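Long-range contacts in aminotransferase class I and II (Anaerococcus prevotii, PDB 4EMY), which probably catalyses amino-group transfer as a homodimeric, pyridoxal-5'-phosphate-dependent aminotransferase of class I: residues Tyr227-Asp235 against Tyr321-Leu332; Tyr34-Ala43 against Lys375-Ser383. All coordinates share one frame; numbering follows the deposited sequence.

Contact 1 (Tyr227-Asp235 against Tyr321-Leu332); sequences YLEFAGDGD and YEQELVDLRNML. With PLP (pyridoxal-5'-phosphate), chain E.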
loop_
_atom_site.group_PDB
_atom_site.type_symbol
_atom_site.label_atom_id
_atom_site.label_comp_id
_atom_site.label_asym_id
_atom_site.label_seq_id
_atom_site.Cartn_x
_atom_site.Cartn_y
_atom_site.Cartn_z
ATOM N N TYR A 227 -4.774 17.595 -6.285
ATOM C CA TYR A 227 -4.595 18.513 -7.409
ATOM C C TYR A 227 -4.277 19.931 -6.943
ATOM O O TYR A 227 -4.522 20.900 -7.663
ATOM C CB TYR A 227 -5.830 18.515 -8.314
ATOM C CG TYR A 227 -6.229 17.148 -8.820
ATOM C CD1 TYR A 227 -5.601 16.575 -9.935
ATOM C CD2 TYR A 227 -7.238 16.429 -8.193
ATOM C CE1 TYR A 227 -5.969 15.318 -10.396
ATOM C CE2 TYR A 227 -7.615 15.179 -8.648
ATOM C CZ TYR A 227 -6.982 14.626 -9.742
ATOM O OH TYR A 227 -7.368 13.381 -10.173
ATOM N N LEU A 228 -3.714 20.041 -5.744
ATOM C CA LEU A 228 -3.358 21.330 -5.153
ATOM C C LEU A 228 -2.510 22.201 -6.080
ATOM O O LEU A 228 -2.833 23.359 -6.321
ATOM C CB LEU A 228 -2.618 21.109 -3.831
ATOM C CG LEU A 228 -2.247 22.337 -3.007
ATOM C CD1 LEU A 228 -3.440 22.826 -2.200
ATOM C CD2 LEU A 228 -1.085 21.981 -2.097
ATOM N N GLU A 229 -1.430 21.638 -6.605
ATOM C CA GLU A 229 -0.498 22.407 -7.423
ATOM C C GLU A 229 -1.067 22.814 -8.789
ATOM O O GLU A 229 -0.445 23.598 -9.516
ATOM C CB GLU A 229 0.813 21.642 -7.595
ATOM C CG GLU A 229 1.501 21.303 -6.282
ATOM C CD GLU A 229 2.356 22.436 -5.736
ATOM O OE1 GLU A 229 3.555 22.191 -5.477
ATOM O OE2 GLU A 229 1.840 23.564 -5.564
ATOM N N PHE A 230 -2.246 22.294 -9.123
ATOM C CA PHE A 230 -2.855 22.550 -10.422
ATOM C C PHE A 230 -4.154 23.315 -10.253
ATOM O O PHE A 230 -5.104 23.126 -11.013
ATOM C CB PHE A 230 -3.083 21.236 -11.174
ATOM C CG PHE A 230 -1.823 20.455 -11.415
ATOM C CD1 PHE A 230 -0.997 20.755 -12.487
ATOM C CD2 PHE A 230 -1.454 19.422 -10.559
ATOM C CE1 PHE A 230 0.167 20.038 -12.706
ATOM C CE2 PHE A 230 -0.289 18.699 -10.771
ATOM C CZ PHE A 230 0.520 19.008 -11.846
ATOM N N ALA A 231 -4.183 24.192 -9.251
ATOM C CA ALA A 231 -5.382 24.965 -8.943
ATOM C C ALA A 231 -5.070 26.417 -8.589
ATOM O O ALA A 231 -5.772 27.037 -7.778
ATOM C CB ALA A 231 -6.172 24.290 -7.827
ATOM N N GLY A 232 -4.024 26.954 -9.214
ATOM C CA GLY A 232 -3.587 28.327 -8.983
ATOM C C GLY A 232 -2.088 28.459 -9.147
ATOM O O GLY A 232 -1.416 27.493 -9.502
ATOM N N ASP A 233 -1.564 29.649 -8.861
ATOM C CA ASP A 233 -0.152 29.972 -9.090
ATOM C C ASP A 233 0.799 29.425 -8.017
ATOM O O ASP A 233 1.956 29.836 -7.928
ATOM C CB ASP A 233 0.028 31.489 -9.257
ATOM C CG ASP A 233 -0.165 32.266 -7.951
ATOM O OD1 ASP A 233 0.525 33.296 -7.771
ATOM O OD2 ASP A 233 -0.998 31.861 -7.109
ATOM N N GLY A 234 0.308 28.487 -7.218
ATOM C CA GLY A 234 1.090 27.916 -6.128
ATOM C C GLY A 234 0.718 28.516 -4.785
ATOM O O GLY A 234 0.558 27.800 -3.791
ATOM N N ASP A 235 0.556 29.834 -4.766
ATOM C CA ASP A 235 0.342 30.561 -3.523
ATOM C C ASP A 235 -1.128 30.749 -3.145
ATOM O O ASP A 235 -1.535 30.348 -2.057
ATOM C CB ASP A 235 1.071 31.903 -3.565
ATOM C CG ASP A 235 1.283 32.485 -2.194
ATOM O OD1 ASP A 235 0.318 33.036 -1.621
ATOM O OD2 ASP A 235 2.420 32.390 -1.691
ATOM N N TYR A 321 12.982 22.277 -10.266
ATOM C CA TYR A 321 11.686 21.625 -10.144
ATOM C C TYR A 321 10.517 22.612 -10.219
ATOM O O TYR A 321 9.541 22.339 -10.916
ATOM C CB TYR A 321 11.599 20.735 -8.898
ATOM C CG TYR A 321 10.183 20.362 -8.570
ATOM C CD1 TYR A 321 9.522 20.958 -7.501
ATOM C CD2 TYR A 321 9.481 19.447 -9.355
ATOM C CE1 TYR A 321 8.208 20.640 -7.209
ATOM C CE2 TYR A 321 8.166 19.123 -9.068
ATOM C CZ TYR A 321 7.537 19.725 -7.994
ATOM O OH TYR A 321 6.233 19.418 -7.694
ATOM N N GLU A 322 10.621 23.748 -9.524
ATOM C CA GLU A 322 9.584 24.796 -9.579
ATOM C C GLU A 322 9.383 25.300 -11.010
ATOM O O GLU A 322 8.263 25.320 -11.513
ATOM C CB GLU A 322 9.905 25.985 -8.655
ATOM C CG GLU A 322 10.390 25.641 -7.252
ATOM C CD GLU A 322 9.298 25.117 -6.325
ATOM O OE1 GLU A 322 8.083 25.262 -6.637
ATOM O OE2 GLU A 322 9.665 24.559 -5.261
ATOM N N GLN A 323 10.473 25.691 -11.666
ATOM C CA GLN A 323 10.406 26.179 -13.039
ATOM C C GLN A 323 9.754 25.169 -13.986
ATOM O O GLN A 323 9.059 25.557 -14.928
ATOM C CB GLN A 323 11.793 26.573 -13.550
ATOM C CG GLN A 323 11.782 27.451 -14.797
ATOM C CD GLN A 323 10.990 28.740 -14.614
ATOM O OE1 GLN A 323 9.756 28.728 -14.510
ATOM N NE2 GLN A 323 11.699 29.862 -14.586
ATOM N N GLU A 324 9.982 23.880 -13.720
ATOM C CA GLU A 324 9.354 22.793 -14.472
ATOM C C GLU A 324 7.886 22.610 -14.101
ATOM O O GLU A 324 7.069 22.258 -14.959
ATOM C CB GLU A 324 10.122 21.481 -14.282
ATOM C CG GLU A 324 11.251 21.300 -15.283
ATOM C CD GLU A 324 12.058 20.028 -15.080
ATOM O OE1 GLU A 324 13.298 20.072 -15.277
ATOM O OE2 GLU A 324 11.465 18.986 -14.732
ATOM N N LEU A 325 7.560 22.846 -12.829
ATOM C CA LEU A 325 6.177 22.740 -12.350
ATOM C C LEU A 325 5.341 23.908 -12.848
ATOM O O LEU A 325 4.168 23.727 -13.165
ATOM C CB LEU A 325 6.105 22.641 -10.821
ATOM C CG LEU A 325 4.719 22.625 -10.159
ATOM C CD1 LEU A 325 3.865 21.454 -10.623
ATOM C CD2 LEU A 325 4.832 22.616 -8.643
ATOM N N VAL A 326 5.953 25.093 -12.921
ATOM C CA VAL A 326 5.299 26.283 -13.474
ATOM C C VAL A 326 4.813 25.990 -14.893
ATOM O O VAL A 326 3.637 26.185 -15.193
ATOM C CB VAL A 326 6.219 27.528 -13.455
ATOM C CG1 VAL A 326 5.595 28.676 -14.231
ATOM C CG2 VAL A 326 6.500 27.968 -12.026
ATOM N N ASP A 327 5.712 25.494 -15.742
ATOM C CA ASP A 327 5.376 25.133 -17.120
ATOM C C ASP A 327 4.238 24.130 -17.180
ATOM O O ASP A 327 3.266 24.339 -17.901
ATOM C CB ASP A 327 6.590 24.556 -17.846
ATOM C CG ASP A 327 7.799 25.448 -17.757
ATOM O OD1 ASP A 327 7.678 26.575 -17.224
ATOM O OD2 ASP A 327 8.878 25.020 -18.216
ATOM N N LEU A 328 4.373 23.045 -16.419
ATOM C CA LEU A 328 3.368 21.986 -16.367
ATOM C C LEU A 328 1.998 22.545 -15.962
ATOM O O LEU A 328 0.975 22.261 -16.593
ATOM C CB LEU A 328 3.819 20.897 -15.392
ATOM C CG LEU A 328 3.042 19.582 -15.355
ATOM C CD1 LEU A 328 3.205 18.798 -16.652
ATOM C CD2 LEU A 328 3.501 18.752 -14.169
ATOM N N ARG A 329 2.010 23.358 -14.912
ATOM C CA ARG A 329 0.840 24.059 -14.404
ATOM C C ARG A 329 0.285 25.038 -15.442
ATOM O O ARG A 329 -0.934 25.156 -15.599
ATOM C CB ARG A 329 1.248 24.776 -13.121
ATOM C CG ARG A 329 0.303 25.822 -12.579
ATOM C CD ARG A 329 0.993 26.555 -11.440
ATOM N NE ARG A 329 1.163 25.704 -10.260
ATOM C CZ ARG A 329 2.158 25.823 -9.382
ATOM N NH1 ARG A 329 3.101 26.750 -9.553
ATOM N NH2 ARG A 329 2.217 25.002 -8.339
ATOM N N ASN A 330 1.185 25.721 -16.154
ATOM C CA ASN A 330 0.808 26.692 -17.184
ATOM C C ASN A 330 0.396 26.051 -18.512
ATOM O O ASN A 330 -0.443 26.603 -19.227
ATOM C CB ASN A 330 1.914 27.734 -17.400
ATOM C CG ASN A 330 1.934 28.814 -16.318
ATOM O OD1 ASN A 330 1.526 28.590 -15.174
ATOM N ND2 ASN A 330 2.421 29.994 -16.678
HETATM N N MSE A 331 0.981 24.899 -18.841
HETATM C CA MSE A 331 0.507 24.111 -19.980
HETATM C C MSE A 331 -0.930 23.681 -19.728
HETATM O O MSE A 331 -1.771 23.770 -20.625
HETATM C CB MSE A 331 1.364 22.867 -20.231
HETATM C CG MSE A 331 0.807 21.982 -21.357
HETATM SE SE MSE A 331 1.270 20.080 -21.262
HETATM C CE MSE A 331 3.110 20.185 -21.968
ATOM N N LEU A 332 -1.199 23.219 -18.504
ATOM C CA LEU A 332 -2.531 22.791 -18.117
ATOM C C LEU A 332 -3.536 23.930 -18.185
ATOM O O LEU A 332 -4.581 23.781 -18.813
ATOM C CB LEU A 332 -2.532 22.155 -16.718
ATOM C CG LEU A 332 -3.837 21.516 -16.204
ATOM C CD1 LEU A 332 -4.426 20.486 -17.164
ATOM C CD2 LEU A 332 -3.627 20.885 -14.840
HETATM N N1 PLP E . -7.865 11.822 -4.901
HETATM C C2 PLP E . -8.533 12.256 -6.034
HETATM C C2A PLP E . -9.658 13.241 -5.914
HETATM C C3 PLP E . -8.159 11.797 -7.294
HETATM O O3 PLP E . -8.821 12.227 -8.404
HETATM C C4 PLP E . -7.132 10.889 -7.442
HETATM C C4A PLP E . -7.262 9.918 -8.584
HETATM O O4A PLP E . -6.669 10.108 -9.649
HETATM C C5 PLP E . -6.456 10.461 -6.299
HETATM C C6 PLP E . -6.828 10.923 -5.031
HETATM C C5A PLP E . -5.331 9.449 -6.455
HETATM O O4P PLP E . -4.272 9.651 -5.547
HETATM P P PLP E . -3.082 8.585 -5.582
HETATM O O1P PLP E . -3.515 7.439 -4.707
HETATM O O2P PLP E . -1.824 9.269 -5.093
HETATM O O3P PLP E . -2.865 8.066 -6.981
#
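This is a loop-to-helix contact beside the cofactor pocket, held by one arginine and by one phenylalanine set among leucines. The loop follows strand 218-224 of the large mixed sheet. R329 NE, from the helix, donates to E229 O at 2.8 Å, nearly straight at 166° and in the guanidinium plane. R329 NH2 adds a weak bond to the same oxygen and forms a salt bridge with E229 OE2 at 3.1 Å. The carboxylate and guanidinium planes stand 62° apart, so this is not a flat, two-pronged pairing. E229 OE2 also has R238 as a partner, which places two positive groups around one carboxylate. The backbone of D233 and G234 lies over one face of the guanidinium, and L325 CG over the opposite face.

F230 carries the apolar half. Its CG is anti to the carbonyl carbon (chi1 -59°), which directs the ring to the leucines. L332 CD2 comes to 3.5 Å from F230 CD1. L328 CD2 sits at the ring edge, 3.8 Å from F230 CZ.

Near the start of the loop, Y227 OH is hydrogen-bonded to PLP O3 at 2.6 Å, a familiar feature of class I aminotransferases. F357 meets the F230 ring edge-to-face, and the F230 side chain lies about 4 Å from that of cofactor-binding K261. Helix 315-345 thus flanks the loop between strands 218-224 and 251-258, while its Y321 touches S59 of helix 58-66.

Contact 2 (Tyr34-Ala43 against Lys375-Ser383); sequences YGREAVINAA and KENIFTIPS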
loop_
_atom_site.group_PDB
_atom_site.type_symbol
_atom_site.label_atom_id
_atom_site.label_comp_id
_atom_site.label_asym_id
_atom_site.label_seq_id
_atom_site.Cartn_x
_atom_site.Cartn_y
_atom_site.Cartn_z
ATOM N N TYR A 34 -7.487 4.109 -36.356
ATOM C CA TYR A 34 -7.542 5.369 -37.108
ATOM C C TYR A 34 -6.294 6.242 -36.971
ATOM O O TYR A 34 -5.977 7.013 -37.873
ATOM C CB TYR A 34 -8.784 6.186 -36.734
ATOM C CG TYR A 34 -10.078 5.406 -36.750
ATOM C CD1 TYR A 34 -10.774 5.180 -37.939
ATOM C CD2 TYR A 34 -10.610 4.897 -35.568
ATOM C CE1 TYR A 34 -11.960 4.463 -37.946
ATOM C CE2 TYR A 34 -11.794 4.180 -35.561
ATOM C CZ TYR A 34 -12.467 3.966 -36.747
ATOM O OH TYR A 34 -13.639 3.247 -36.718
ATOM N N GLY A 35 -5.593 6.132 -35.850
ATOM C CA GLY A 35 -4.361 6.884 -35.655
ATOM C C GLY A 35 -4.524 8.121 -34.799
ATOM O O GLY A 35 -5.452 8.904 -34.998
ATOM N N ARG A 36 -3.606 8.272 -33.843
ATOM C CA ARG A 36 -3.459 9.448 -32.960
ATOM C C ARG A 36 -4.355 10.671 -33.217
ATOM O O ARG A 36 -5.216 10.986 -32.381
ATOM C CB ARG A 36 -1.996 9.900 -32.948
ATOM C CG ARG A 36 -1.202 9.482 -31.725
ATOM C CD ARG A 36 0.282 9.813 -31.865
ATOM N NE ARG A 36 0.561 10.968 -32.730
ATOM C CZ ARG A 36 0.320 12.245 -32.420
ATOM N NH1 ARG A 36 -0.234 12.569 -31.252
ATOM N NH2 ARG A 36 0.622 13.206 -33.289
ATOM N N GLU A 37 -4.142 11.355 -34.348
ATOM C CA GLU A 37 -4.813 12.634 -34.636
ATOM C C GLU A 37 -6.308 12.493 -34.859
ATOM O O GLU A 37 -7.076 13.397 -34.525
ATOM C CB GLU A 37 -4.170 13.394 -35.804
ATOM C CG GLU A 37 -3.417 12.538 -36.810
ATOM C CD GLU A 37 -2.050 12.106 -36.300
ATOM O OE1 GLU A 37 -1.440 12.882 -35.527
ATOM O OE2 GLU A 37 -1.589 10.994 -36.659
ATOM N N ALA A 38 -6.719 11.358 -35.407
ATOM C CA ALA A 38 -8.131 11.089 -35.636
ATOM C C ALA A 38 -8.937 10.980 -34.333
ATOM O O ALA A 38 -10.154 11.152 -34.335
ATOM C CB ALA A 38 -8.286 9.831 -36.473
ATOM N N VAL A 39 -8.249 10.717 -33.225
ATOM C CA VAL A 39 -8.909 10.408 -31.955
ATOM C C VAL A 39 -8.701 11.500 -30.901
ATOM O O VAL A 39 -7.643 12.129 -30.848
ATOM C CB VAL A 39 -8.417 9.059 -31.385
ATOM C CG1 VAL A 39 -9.376 8.542 -30.320
ATOM C CG2 VAL A 39 -8.251 8.025 -32.495
ATOM N N ILE A 40 -9.718 11.720 -30.071
ATOM C CA ILE A 40 -9.618 12.642 -28.945
ATOM C C ILE A 40 -9.803 11.865 -27.633
ATOM O O ILE A 40 -10.929 11.644 -27.172
ATOM C CB ILE A 40 -10.614 13.821 -29.084
ATOM C CG1 ILE A 40 -10.258 14.664 -30.314
ATOM C CG2 ILE A 40 -10.612 14.694 -27.833
ATOM C CD1 ILE A 40 -11.329 15.644 -30.741
ATOM N N ASN A 41 -8.682 11.442 -27.050
ATOM C CA ASN A 41 -8.679 10.615 -25.844
ATOM C C ASN A 41 -8.715 11.452 -24.564
ATOM O O ASN A 41 -7.668 11.829 -24.025
ATOM C CB ASN A 41 -7.456 9.692 -25.851
ATOM C CG ASN A 41 -7.470 8.664 -24.728
ATOM O OD1 ASN A 41 -8.430 8.545 -23.956
ATOM N ND2 ASN A 41 -6.388 7.904 -24.639
ATOM N N ALA A 42 -9.924 11.723 -24.079
ATOM C CA ALA A 42 -10.125 12.606 -22.941
ATOM C C ALA A 42 -10.744 11.858 -21.759
ATOM O O ALA A 42 -11.671 12.349 -21.108
ATOM C CB ALA A 42 -10.996 13.776 -23.357
ATOM N N ALA A 43 -10.201 10.677 -21.473
ATOM C CA ALA A 43 -10.806 9.740 -20.529
ATOM C C ALA A 43 -10.199 9.767 -19.122
ATOM O O ALA A 43 -10.909 10.024 -18.145
ATOM C CB ALA A 43 -10.771 8.329 -21.097
ATOM N N LYS A 375 -18.621 7.210 -31.463
ATOM C CA LYS A 375 -18.717 7.032 -32.914
ATOM C C LYS A 375 -17.807 8.001 -33.664
ATOM O O LYS A 375 -17.400 7.726 -34.791
ATOM C CB LYS A 375 -20.161 7.208 -33.394
ATOM C CG LYS A 375 -21.057 6.007 -33.150
ATOM C CD LYS A 375 -22.492 6.285 -33.578
ATOM C CE LYS A 375 -23.260 4.994 -33.831
ATOM N NZ LYS A 375 -23.111 4.006 -32.723
ATOM N N GLU A 376 -17.493 9.130 -33.032
ATOM C CA GLU A 376 -16.597 10.127 -33.612
ATOM C C GLU A 376 -15.226 10.095 -32.950
ATOM O O GLU A 376 -14.518 11.105 -32.920
ATOM C CB GLU A 376 -17.192 11.525 -33.472
ATOM C CG GLU A 376 -18.350 11.819 -34.410
ATOM C CD GLU A 376 -19.016 13.144 -34.098
ATOM O OE1 GLU A 376 -18.372 14.003 -33.459
ATOM O OE2 GLU A 376 -20.187 13.325 -34.488
ATOM N N ASN A 377 -14.860 8.932 -32.420
ATOM C CA ASN A 377 -13.577 8.748 -31.746
ATOM C C ASN A 377 -13.328 9.794 -30.647
ATOM O O ASN A 377 -12.202 10.271 -30.474
ATOM C CB ASN A 377 -12.431 8.733 -32.767
ATOM C CG ASN A 377 -12.573 7.620 -33.799
ATOM O OD1 ASN A 377 -12.895 6.479 -33.463
ATOM N ND2 ASN A 377 -12.315 7.948 -35.060
ATOM N N ILE A 378 -14.394 10.146 -29.923
ATOM C CA ILE A 378 -14.322 11.088 -28.808
ATOM C C ILE A 378 -14.724 10.388 -27.511
ATOM O O ILE A 378 -15.895 10.050 -27.295
ATOM C CB ILE A 378 -15.157 12.369 -29.049
ATOM C CG1 ILE A 378 -14.578 13.163 -30.223
ATOM C CG2 ILE A 378 -15.145 13.255 -27.814
ATOM C CD1 ILE A 378 -15.479 14.260 -30.746
ATOM N N PHE A 379 -13.733 10.186 -26.648
ATOM C CA PHE A 379 -13.910 9.401 -25.439
ATOM C C PHE A 379 -13.855 10.261 -24.186
ATOM O O PHE A 379 -12.913 11.034 -23.980
ATOM C CB PHE A 379 -12.873 8.282 -25.388
ATOM C CG PHE A 379 -12.928 7.375 -26.574
ATOM C CD1 PHE A 379 -12.135 7.618 -27.689
ATOM C CD2 PHE A 379 -13.801 6.293 -26.593
ATOM C CE1 PHE A 379 -12.201 6.788 -28.794
ATOM C CE2 PHE A 379 -13.872 5.460 -27.697
ATOM C CZ PHE A 379 -13.068 5.707 -28.798
ATOM N N THR A 380 -14.896 10.126 -23.369
ATOM C CA THR A 380 -15.008 10.839 -22.106
ATOM C C THR A 380 -15.706 9.918 -21.117
ATOM O O THR A 380 -16.191 8.858 -21.507
ATOM C CB THR A 380 -15.832 12.125 -22.271
ATOM O OG1 THR A 380 -17.024 11.823 -23.002
ATOM C CG2 THR A 380 -15.044 13.193 -23.019
ATOM N N ILE A 381 -15.755 10.315 -19.847
ATOM C CA ILE A 381 -16.382 9.487 -18.811
ATOM C C ILE A 381 -17.767 10.015 -18.425
ATOM O O ILE A 381 -17.889 11.144 -17.944
ATOM C CB ILE A 381 -15.489 9.349 -17.550
ATOM C CG1 ILE A 381 -14.053 8.934 -17.916
ATOM C CG2 ILE A 381 -16.108 8.380 -16.551
ATOM C CD1 ILE A 381 -13.912 7.634 -18.683
ATOM N N PRO A 382 -18.815 9.198 -18.649
ATOM C CA PRO A 382 -20.188 9.550 -18.301
ATOM C C PRO A 382 -20.541 9.248 -16.853
ATOM O O PRO A 382 -19.998 8.311 -16.262
ATOM C CB PRO A 382 -21.007 8.633 -19.203
ATOM C CG PRO A 382 -20.161 7.417 -19.347
ATOM C CD PRO A 382 -18.746 7.922 -19.385
ATOM N N SER A 383 -21.451 10.036 -16.291
ATOM C CA SER A 383 -22.063 9.714 -15.007
ATOM C C SER A 383 -23.485 10.263 -14.957
ATOM O O SER A 383 -23.912 10.981 -15.869
ATOM C CB SER A 383 -21.229 10.264 -13.850
ATOM O OG SER A 383 -21.222 11.679 -13.864
#
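Two short parallel strands, 40-41 and 378-379, pair here into a two-stranded sheet. It joins a part of the chain near the N-terminus, just after helix 19-34, to the segment that follows helix 366-375.

Backbone hydrogen bonds form the ladder. I40 N donates to N377 O at 2.9 Å, almost straight. I40 O in turn accepts from F379 N at 3.2 Å. A42 N then reaches F379 O at 3.1 Å, more bent at 136°. The bonds thus alternate from one strand to the other, as parallel pairing requires. N377 has positive phi and is the C' residue of a Schellman motif that ends helix 366-375. The same residue therefore closes the helix and supplies the first acceptor of the ladder.

The side chains divide between the two faces of the sheet. I40 and I378 run side by side and point the same way, toward L402 of helix 399-411. I40 CD1 lies 4.1 Å from I378 CG1. N41 and F379 are on the other face, against A27 of helix 19-34. Just before strand 40-41, V39 CG1 meets the edge of the F379 ring, in its plane, 3.7 Å from F379 CE1. Farther along, A43 CB touches I381 CD1 at 4.0 Å. A43 O is hydrogen-bonded to R388, which ties this end to strand 386-389.

The polar side chain of N377 meets an aromatic ring. N377 holds its amide carbon beside its own backbone N (chi1 -60°), and this puts the amide across the Y34 ring. Amide and ring planes are 47° apart. N377 OD1 comes to 3.3 Å from Y34 CE2. N377 ND2 lies over one face of the Y34 ring, offset toward the rim, 3.5 Å from Y34 CD2.

The two segments of contact 1 fall between those of contact 2 in sequence: 34-43, 227-235, 321-332, 375-383. The centres of the two contacts are 26 Å apart. Their nearest atoms, about 9 Å apart, do not touch. They share no strand or helix. Contact 1 lies beside the large mixed sheet and includes Y227, which binds the cofactor directly. Contact 2 belongs to a separate two-stranded sheet, with the I381 side chain about 11 Å from a bound PLP. After helix 315-345 the chain passes through strand 359-362 and helix 366-375 before it reaches strand 378-379. The two contacts thus pack different parts of the subunit, one at the cofactor and one in the part built from the chain ends.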